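Local atomic coordinates of vestitone reductase (Medicago sativa, PDB entry 2P4H), a protein that catalyses the NADPH-dependent, stereospecific reduction of (3R)-vestitone to an isoflavan-4-ol, the penultimate step in making the phytoalexin medicarpin. Residues V208-K213 with Y270-V275; G218-H223 with G283-D288; G245-S250 with K292-A297. All blocks are in the same frame, centred on the assembly; numbering follows the deposited sequence.

The three contacts all join a segment from the run 208-250 to one from 270-297, and in the same order along the chain, so that they alternate rather than enclose one another. Interaction 3 lies on an edge strand of the Rossmann sheet, its centre about 14 Å from the chain's centre. Interaction 2 belongs to a separate small mixed sheet built on strand 219-226, and its centre is about 20 Å from that of interaction 3; the two meet where H223 CB comes 3.4 Å from S250 OG. Interaction 1 is the most peripheral, its centre about 25 Å from the chain's centre and about 16 Å from the centre of interaction 2. Residues 270-297 thus run from the periphery inward to the Rossmann sheet.

Interaction 1: V208-K213 with Y270-V275; sequences VLVLGK and YQILTV
L209 and V210, on the short helix 208-211, meet the extended loop 270-275 in an apolar helix-to-loop contact at the periphery of this epimerase/dehydratase-type reductase. L209 comes first: its CB lies 4.1 Å from I272 CG2, the branch that stands anti to the backbone N of I272. Further out, L209 CD2 touches L273 CD1 at 4.3 Å, so the leucine spans two consecutive loop residues, while M259 of helix 256-266 packs on it. V210 follows with one methyl, CG1, which is placed beside its own backbone N (chi1 -63°) and serves two partners. V210 CG1 sits 3.9 Å from I272 CD1, the two side chains running alongside each other and pointing the same way. It approaches the tyrosine obliquely, V210 CG1 lying 4.0 Å from Y270 CD2. The tyrosine in turn leans on I313 and K317 of helix 305-319 and on the C-terminal L322, tying the loop to the end of the chain. At G212 the helical backbone angles end, although G212 N still bonds to V208 O. No direct hydrogen bond joins the segments; instead one water donates to L209 O at 2.8 Å and accepts from L273 N at 2.9 Å.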
loop_
_atom_site.group_PDB
_atom_site.type_symbol
_atom_site.label_atom_id
_atom_site.label_comp_id
_atom_site.label_asym_id
_atom_site.label_seq_id
_atom_site.Cartn_x
_atom_site.Cartn_y
_atom_site.Cartn_z
ATOM N N VAL A 208 -7.910 -13.442 -9.433
ATOM C CA VAL A 208 -8.333 -13.696 -10.802
ATOM C C VAL A 208 -8.690 -15.163 -11.076
ATOM O O VAL A 208 -9.614 -15.443 -11.842
ATOM C CB VAL A 208 -7.252 -13.210 -11.808
ATOM C CG1 VAL A 208 -5.950 -13.967 -11.598
ATOM C CG2 VAL A 208 -7.755 -13.371 -13.233
ATOM N N LEU A 209 -7.983 -16.100 -10.451
ATOM C CA LEU A 209 -8.274 -17.513 -10.691
ATOM C C LEU A 209 -9.595 -17.994 -10.085
ATOM O O LEU A 209 -10.147 -19.002 -10.530
ATOM C CB LEU A 209 -7.121 -18.398 -10.199
ATOM C CG LEU A 209 -5.780 -18.264 -10.933
ATOM C CD1 LEU A 209 -4.820 -19.318 -10.392
ATOM C CD2 LEU A 209 -5.967 -18.441 -12.437
ATOM N N VAL A 210 -10.107 -17.289 -9.081
ATOM C CA VAL A 210 -11.376 -17.689 -8.470
ATOM C C VAL A 210 -12.511 -16.702 -8.729
ATOM O O VAL A 210 -13.683 -17.057 -8.592
ATOM C CB VAL A 210 -11.248 -17.878 -6.941
ATOM C CG1 VAL A 210 -10.271 -19.003 -6.636
ATOM C CG2 VAL A 210 -10.804 -16.586 -6.289
ATOM N N LEU A 211 -12.162 -15.473 -9.105
ATOM C CA LEU A 211 -13.144 -14.419 -9.371
ATOM C C LEU A 211 -13.296 -14.086 -10.848
ATOM O O LEU A 211 -14.369 -13.672 -11.293
ATOM C CB LEU A 211 -12.759 -13.133 -8.632
ATOM C CG LEU A 211 -13.041 -13.022 -7.135
ATOM C CD1 LEU A 211 -12.393 -11.765 -6.576
ATOM C CD2 LEU A 211 -14.539 -12.988 -6.917
ATOM N N GLY A 212 -12.217 -14.251 -11.604
ATOM C CA GLY A 212 -12.268 -13.932 -13.017
ATOM C C GLY A 212 -12.139 -15.115 -13.950
ATOM O O GLY A 212 -12.173 -16.271 -13.526
ATOM N N LYS A 213 -11.997 -14.815 -15.235
ATOM C CA LYS A 213 -11.856 -15.843 -16.253
ATOM C C LYS A 213 -10.475 -15.752 -16.884
ATOM O O LYS A 213 -9.732 -14.800 -16.641
ATOM C CB LYS A 213 -12.935 -15.676 -17.322
ATOM C CG LYS A 213 -14.349 -15.865 -16.795
ATOM C CD LYS A 213 -15.389 -15.607 -17.871
ATOM C CE LYS A 213 -15.357 -14.161 -18.337
ATOM N NZ LYS A 213 -16.401 -13.889 -19.361
ATOM N N TYR A 270 -14.198 -24.219 -6.102
ATOM C CA TYR A 270 -14.115 -23.307 -7.238
ATOM C C TYR A 270 -13.500 -23.955 -8.470
ATOM O O TYR A 270 -12.641 -24.829 -8.361
ATOM C CB TYR A 270 -13.279 -22.071 -6.880
ATOM C CG TYR A 270 -13.817 -21.275 -5.717
ATOM C CD1 TYR A 270 -15.127 -20.795 -5.723
ATOM C CD2 TYR A 270 -13.020 -21.004 -4.607
ATOM C CE1 TYR A 270 -15.629 -20.068 -4.650
ATOM C CE2 TYR A 270 -13.513 -20.278 -3.527
ATOM C CZ TYR A 270 -14.819 -19.814 -3.555
ATOM O OH TYR A 270 -15.320 -19.114 -2.483
ATOM N N GLN A 271 -13.956 -23.524 -9.641
ATOM C CA GLN A 271 -13.416 -24.020 -10.898
ATOM C C GLN A 271 -12.173 -23.173 -11.128
ATOM O O GLN A 271 -12.266 -21.987 -11.447
ATOM C CB GLN A 271 -14.423 -23.818 -12.036
ATOM C CG GLN A 271 -15.472 -24.922 -12.163
ATOM C CD GLN A 271 -16.180 -25.229 -10.856
ATOM O OE1 GLN A 271 -15.569 -25.714 -9.903
ATOM N NE2 GLN A 271 -17.478 -24.948 -10.806
ATOM N N ILE A 272 -11.010 -23.783 -10.942
ATOM C CA ILE A 272 -9.741 -23.081 -11.091
ATOM C C ILE A 272 -8.885 -23.659 -12.206
ATOM O O ILE A 272 -8.722 -24.876 -12.306
ATOM C CB ILE A 272 -8.939 -23.146 -9.771
ATOM C CG1 ILE A 272 -9.730 -22.464 -8.651
ATOM C CG2 ILE A 272 -7.571 -22.500 -9.950
ATOM C CD1 ILE A 272 -9.111 -22.621 -7.279
ATOM N N LEU A 273 -8.338 -22.783 -13.042
ATOM C CA LEU A 273 -7.479 -23.215 -14.134
ATOM C C LEU A 273 -6.317 -23.998 -13.541
ATOM O O LEU A 273 -5.680 -23.552 -12.584
ATOM C CB LEU A 273 -6.937 -22.008 -14.901
ATOM C CG LEU A 273 -7.946 -21.238 -15.753
ATOM C CD1 LEU A 273 -7.353 -19.910 -16.179
ATOM C CD2 LEU A 273 -8.324 -22.074 -16.968
ATOM N N THR A 274 -6.042 -25.162 -14.112
ATOM C CA THR A 274 -4.956 -26.006 -13.638
ATOM C C THR A 274 -3.613 -25.575 -14.207
ATOM O O THR A 274 -3.536 -24.781 -15.150
ATOM C CB THR A 274 -5.168 -27.468 -14.057
ATOM O OG1 THR A 274 -5.129 -27.553 -15.489
ATOM C CG2 THR A 274 -6.509 -27.986 -13.554
ATOM N N VAL A 275 -2.545 -26.117 -13.635
ATOM C CA VAL A 275 -1.212 -25.828 -14.121
ATOM C C VAL A 275 -1.153 -26.193 -15.608
ATOM O O VAL A 275 -0.597 -25.447 -16.413
ATOM C CB VAL A 275 -0.161 -26.633 -13.318
ATOM C CG1 VAL A 275 1.156 -26.704 -14.075
ATOM C CG2 VAL A 275 0.051 -25.971 -11.956
HETATM O O HOH W 1 -9.364 -20.048 -12.955
#

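Interaction 2: G218-H223 with G283-D288; sequences GVTRFH and GARLPD
R221 reaches across to R285 and L286, its chain leaving CB with CG anti to the backbone N (chi1 -173°). R221 CB rests 3.8 Å from R285 CD, and CG and CD then pass near L286 O. A bend at chi3 (64°) turns the guanidinium so that R221 NE bonds to L286 O at 2.8 Å, and NH2 bonds to the same oxygen. That oxygen lies in the guanidinium plane, whereas both nitrogens approach it from the same face of the carbonyl. R285 CB covers one face of the R221 guanidinium. R285 itself crosses T220, and T220 CB lies over one face of the R285 guanidinium; R285 NH2 forms a salt bridge with E257, and a water joins R285 NE to T220 OG1. Further along, H223 ND1 donates to P287 O at 2.8 Å, in the ring plane as well as the carbonyl plane, which helps to set the imidazole's rotation while L286 CD1 packs over one face as a CH-pi contact. Backbone bonds, among them T220 N to A284 O, join the segments. The pairs V219-A284 and R221-R285 differ in register by one residue, the mark of a beta bulge in a parallel strand pair at the edge of a mixed sheet.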
loop_
_atom_site.group_PDB
_atom_site.type_symbol
_atom_site.label_atom_id
_atom_site.label_comp_id
_atom_site.label_asym_id
_atom_site.label_seq_id
_atom_site.Cartn_x
_atom_site.Cartn_y
_atom_site.Cartn_z
ATOM N N GLY A 218 -3.582 -11.097 -16.723
ATOM C CA GLY A 218 -2.587 -10.165 -17.227
ATOM C C GLY A 218 -1.272 -10.504 -16.556
ATOM O O GLY A 218 -0.338 -10.981 -17.196
ATOM N N VAL A 219 -1.206 -10.264 -15.251
ATOM C CA VAL A 219 -0.016 -10.573 -14.470
ATOM C C VAL A 219 0.061 -12.089 -14.250
ATOM O O VAL A 219 -0.937 -12.723 -13.888
ATOM C CB VAL A 219 -0.072 -9.855 -13.104
ATOM C CG1 VAL A 219 1.024 -10.372 -12.187
ATOM C CG2 VAL A 219 0.072 -8.352 -13.310
ATOM N N THR A 220 1.238 -12.666 -14.486
ATOM C CA THR A 220 1.429 -14.101 -14.308
ATOM C C THR A 220 2.414 -14.464 -13.193
ATOM O O THR A 220 2.677 -15.637 -12.945
ATOM C CB THR A 220 1.834 -14.769 -15.630
ATOM O OG1 THR A 220 2.903 -14.032 -16.231
ATOM C CG2 THR A 220 0.637 -14.814 -16.581
ATOM N N ARG A 221 2.984 -13.451 -12.549
ATOM C CA ARG A 221 3.843 -13.653 -11.383
ATOM C C ARG A 221 3.616 -12.398 -10.564
ATOM O O ARG A 221 3.925 -11.287 -11.000
ATOM C CB ARG A 221 5.326 -13.817 -11.721
ATOM C CG ARG A 221 6.134 -14.187 -10.470
ATOM C CD ARG A 221 7.559 -14.573 -10.799
ATOM N NE ARG A 221 8.296 -13.448 -11.361
ATOM C CZ ARG A 221 9.369 -13.570 -12.136
ATOM N NH1 ARG A 221 9.834 -14.774 -12.445
ATOM N NH2 ARG A 221 9.977 -12.488 -12.602
ATOM N N PHE A 222 3.062 -12.595 -9.374
ATOM C CA PHE A 222 2.684 -11.506 -8.483
ATOM C C PHE A 222 3.574 -11.265 -7.273
ATOM O O PHE A 222 3.856 -12.209 -6.527
ATOM C CB PHE A 222 1.284 -11.773 -7.897
ATOM C CG PHE A 222 0.185 -11.952 -8.913
ATOM C CD1 PHE A 222 -0.780 -10.965 -9.074
ATOM C CD2 PHE A 222 0.072 -13.125 -9.656
ATOM C CE1 PHE A 222 -1.849 -11.141 -9.952
ATOM C CE2 PHE A 222 -1.001 -13.310 -10.542
ATOM C CZ PHE A 222 -1.958 -12.311 -10.683
ATOM N N HIS A 223 4.023 -10.025 -7.069
ATOM C CA HIS A 223 4.726 -9.727 -5.824
ATOM C C HIS A 223 3.539 -9.366 -4.915
ATOM O O HIS A 223 2.620 -8.645 -5.330
ATOM C CB HIS A 223 5.779 -8.594 -5.938
ATOM C CG HIS A 223 5.463 -7.497 -6.911
ATOM N ND1 HIS A 223 6.417 -6.999 -7.773
ATOM C CD2 HIS A 223 4.368 -6.715 -7.072
ATOM C CE1 HIS A 223 5.927 -5.956 -8.419
ATOM N NE2 HIS A 223 4.684 -5.763 -8.013
ATOM N N GLY A 283 1.837 -13.366 -20.151
ATOM C CA GLY A 283 1.541 -12.330 -19.185
ATOM C C GLY A 283 2.776 -11.657 -18.626
ATOM O O GLY A 283 3.901 -11.951 -19.033
ATOM N N ALA A 284 2.555 -10.751 -17.682
ATOM C CA ALA A 284 3.636 -10.014 -17.051
ATOM C C ALA A 284 4.152 -10.737 -15.811
ATOM O O ALA A 284 3.407 -10.966 -14.861
ATOM C CB ALA A 284 3.154 -8.617 -16.676
ATOM N N ARG A 285 5.429 -11.098 -15.833
ATOM C CA ARG A 285 6.062 -11.772 -14.705
ATOM C C ARG A 285 6.746 -10.671 -13.901
ATOM O O ARG A 285 7.851 -10.243 -14.237
ATOM C CB ARG A 285 7.103 -12.784 -15.200
ATOM C CG ARG A 285 6.543 -13.903 -16.078
ATOM C CD ARG A 285 5.922 -15.027 -15.254
ATOM N NE ARG A 285 5.306 -16.044 -16.105
ATOM C CZ ARG A 285 4.754 -17.170 -15.659
ATOM N NH1 ARG A 285 4.737 -17.443 -14.360
ATOM N NH2 ARG A 285 4.201 -18.020 -16.515
ATOM N N LEU A 286 6.084 -10.206 -12.846
ATOM C CA LEU A 286 6.623 -9.127 -12.026
ATOM C C LEU A 286 7.846 -9.536 -11.223
ATOM O O LEU A 286 8.017 -10.700 -10.877
ATOM C CB LEU A 286 5.542 -8.596 -11.088
ATOM C CG LEU A 286 4.305 -8.060 -11.810
ATOM C CD1 LEU A 286 3.247 -7.683 -10.788
ATOM C CD2 LEU A 286 4.687 -6.863 -12.669
ATOM N N PRO A 287 8.719 -8.567 -10.914
ATOM C CA PRO A 287 9.933 -8.839 -10.148
ATOM C C PRO A 287 9.681 -9.058 -8.666
ATOM O O PRO A 287 8.701 -8.567 -8.104
ATOM C CB PRO A 287 10.777 -7.593 -10.397
ATOM C CG PRO A 287 9.744 -6.519 -10.482
ATOM C CD PRO A 287 8.669 -7.156 -11.338
ATOM N N ASP A 288 10.576 -9.817 -8.048
ATOM C CA ASP A 288 10.518 -10.074 -6.619
ATOM C C ASP A 288 11.133 -8.822 -5.984
ATOM O O ASP A 288 12.253 -8.434 -6.327
ATOM C CB ASP A 288 11.354 -11.324 -6.299
ATOM C CG ASP A 288 11.393 -11.659 -4.814
ATOM O OD1 ASP A 288 10.575 -11.124 -4.038
ATOM O OD2 ASP A 288 12.245 -12.485 -4.425
HETATM O O HOH W 2 3.780 -15.656 -18.465
#

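Interaction 3: G245-S250 with K292-A297; sequences GRYNCS and KKLVDA
The ring of Y247 is met by K293 and L294 where helix 292-296 packs across strand 245-248, an edge strand of the parallel Rossmann sheet, at 105° to it. The extended chain of K293 brings CE and NZ over one face of the ring. K293 CE lies 4.1 Å from the centroid of the Y247 ring in a CH-pi contact, and K293 NZ, 4.6 Å from the same centroid and nearly on the ring normal, makes a cation-pi interaction. K293 NZ also donates to R246 O at 2.8 Å, in the carbonyl plane, so its position is set by the strand backbone and the ring together. From the next residue of the helix, with CG anti to the backbone N (chi1 -179°), L294 CD1 touches Y247 CD1 at 4.1 Å, while L294 CD2 reaches C249 SG at 4.0 Å. A297 CB adds a contact with Y247 CE1. Beyond this shell, Y247 OH bonds to P243 O, which helps hold the ring, and R246 leads away to a salt bridge with E168. Strand 182-187 pairs with the backbone of G245, Y247 and C249, and N248 ND2 bonds to N290 O. A water completes the join, donating to N248 O and accepting from L294 N, both at 2.9 Å.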
loop_
_atom_site.group_PDB
_atom_site.type_symbol
_atom_site.label_atom_id
_atom_site.label_comp_id
_atom_site.label_asym_id
_atom_site.label_seq_id
_atom_site.Cartn_x
_atom_site.Cartn_y
_atom_site.Cartn_z
ATOM N N GLY A 245 14.324 6.047 5.201
ATOM C CA GLY A 245 14.636 5.709 3.825
ATOM C C GLY A 245 13.604 4.769 3.231
ATOM O O GLY A 245 12.496 4.640 3.762
ATOM N N ARG A 246 13.969 4.105 2.136
ATOM C CA ARG A 246 13.063 3.185 1.450
ATOM C C ARG A 246 13.126 1.759 1.985
ATOM O O ARG A 246 14.197 1.254 2.312
ATOM C CB ARG A 246 13.395 3.106 -0.041
ATOM C CG ARG A 246 13.653 4.414 -0.748
ATOM C CD ARG A 246 13.946 4.123 -2.209
ATOM N NE ARG A 246 12.731 3.874 -2.980
ATOM C CZ ARG A 246 12.701 3.273 -4.166
ATOM N NH1 ARG A 246 13.821 2.829 -4.726
ATOM N NH2 ARG A 246 11.555 3.159 -4.821
ATOM N N TYR A 247 11.969 1.107 2.040
ATOM C CA TYR A 247 11.890 -0.281 2.479
ATOM C C TYR A 247 10.874 -1.049 1.650
ATOM O O TYR A 247 9.694 -0.684 1.612
ATOM C CB TYR A 247 11.461 -0.385 3.947
ATOM C CG TYR A 247 12.516 0.001 4.953
ATOM C CD1 TYR A 247 13.394 -0.948 5.474
ATOM C CD2 TYR A 247 12.642 1.321 5.374
ATOM C CE1 TYR A 247 14.375 -0.589 6.391
ATOM C CE2 TYR A 247 13.623 1.696 6.291
ATOM C CZ TYR A 247 14.484 0.733 6.793
ATOM O OH TYR A 247 15.466 1.100 7.684
ATOM N N ASN A 248 11.331 -2.094 0.969
ATOM C CA ASN A 248 10.415 -2.957 0.229
ATOM C C ASN A 248 9.631 -3.688 1.319
ATOM O O ASN A 248 10.190 -4.032 2.364
ATOM C CB ASN A 248 11.167 -4.021 -0.580
ATOM C CG ASN A 248 11.631 -3.532 -1.935
ATOM O OD1 ASN A 248 11.065 -2.600 -2.506
ATOM N ND2 ASN A 248 12.657 -4.186 -2.474
ATOM N N CYS A 249 8.346 -3.921 1.086
ATOM C CA CYS A 249 7.511 -4.654 2.045
ATOM C C CYS A 249 6.739 -5.625 1.155
ATOM O O CYS A 249 5.528 -5.493 0.943
ATOM C CB CYS A 249 6.574 -3.691 2.767
ATOM S SG CYS A 249 5.666 -4.449 4.120
ATOM N N SER A 250 7.462 -6.625 0.666
ATOM C CA SER A 250 6.939 -7.579 -0.307
ATOM C C SER A 250 7.535 -8.959 -0.038
ATOM O O SER A 250 8.425 -9.410 -0.759
ATOM C CB SER A 250 7.365 -7.065 -1.688
ATOM O OG SER A 250 6.863 -7.829 -2.755
ATOM N N LYS A 292 14.673 -8.145 2.218
ATOM C CA LYS A 292 15.740 -8.415 3.173
ATOM C C LYS A 292 16.066 -7.196 4.047
ATOM O O LYS A 292 16.320 -7.341 5.239
ATOM C CB LYS A 292 16.996 -8.872 2.425
ATOM C CG LYS A 292 18.214 -9.093 3.309
ATOM C CD LYS A 292 19.361 -9.684 2.500
ATOM C CE LYS A 292 20.624 -9.843 3.338
ATOM N NZ LYS A 292 21.162 -8.528 3.785
ATOM N N LYS A 293 16.047 -5.994 3.473
ATOM C CA LYS A 293 16.364 -4.797 4.255
ATOM C C LYS A 293 15.431 -4.626 5.453
ATOM O O LYS A 293 15.880 -4.351 6.572
ATOM C CB LYS A 293 16.307 -3.553 3.366
ATOM C CG LYS A 293 16.786 -2.280 4.050
ATOM C CD LYS A 293 16.617 -1.076 3.134
ATOM C CE LYS A 293 17.062 0.218 3.809
ATOM N NZ LYS A 293 16.903 1.398 2.905
ATOM N N LEU A 294 14.134 -4.791 5.227
ATOM C CA LEU A 294 13.164 -4.646 6.305
ATOM C C LEU A 294 13.321 -5.744 7.360
ATOM O O LEU A 294 13.196 -5.483 8.556
ATOM C CB LEU A 294 11.742 -4.650 5.733
ATOM C CG LEU A 294 10.579 -4.493 6.716
ATOM C CD1 LEU A 294 10.750 -3.227 7.540
ATOM C CD2 LEU A 294 9.271 -4.450 5.943
ATOM N N VAL A 295 13.594 -6.967 6.919
ATOM C CA VAL A 295 13.775 -8.071 7.853
ATOM C C VAL A 295 15.071 -7.871 8.649
ATOM O O VAL A 295 15.110 -8.154 9.849
ATOM C CB VAL A 295 13.794 -9.429 7.106
ATOM C CG1 VAL A 295 14.164 -10.557 8.068
ATOM C CG2 VAL A 295 12.417 -9.699 6.500
ATOM N N ASP A 296 16.118 -7.374 7.986
ATOM C CA ASP A 296 17.398 -7.109 8.651
ATOM C C ASP A 296 17.199 -6.036 9.720
ATOM O O ASP A 296 17.954 -5.971 10.690
ATOM C CB ASP A 296 18.457 -6.589 7.664
ATOM C CG ASP A 296 19.105 -7.685 6.838
ATOM O OD1 ASP A 296 18.935 -8.878 7.157
ATOM O OD2 ASP A 296 19.816 -7.334 5.867
ATOM N N ALA A 297 16.190 -5.190 9.529
ATOM C CA ALA A 297 15.901 -4.118 10.471
ATOM C C ALA A 297 15.153 -4.618 11.696
ATOM O O ALA A 297 14.895 -3.848 12.620
ATOM C CB ALA A 297 15.104 -3.009 9.785
HETATM O O HOH W 3 13.017 -4.480 2.566
#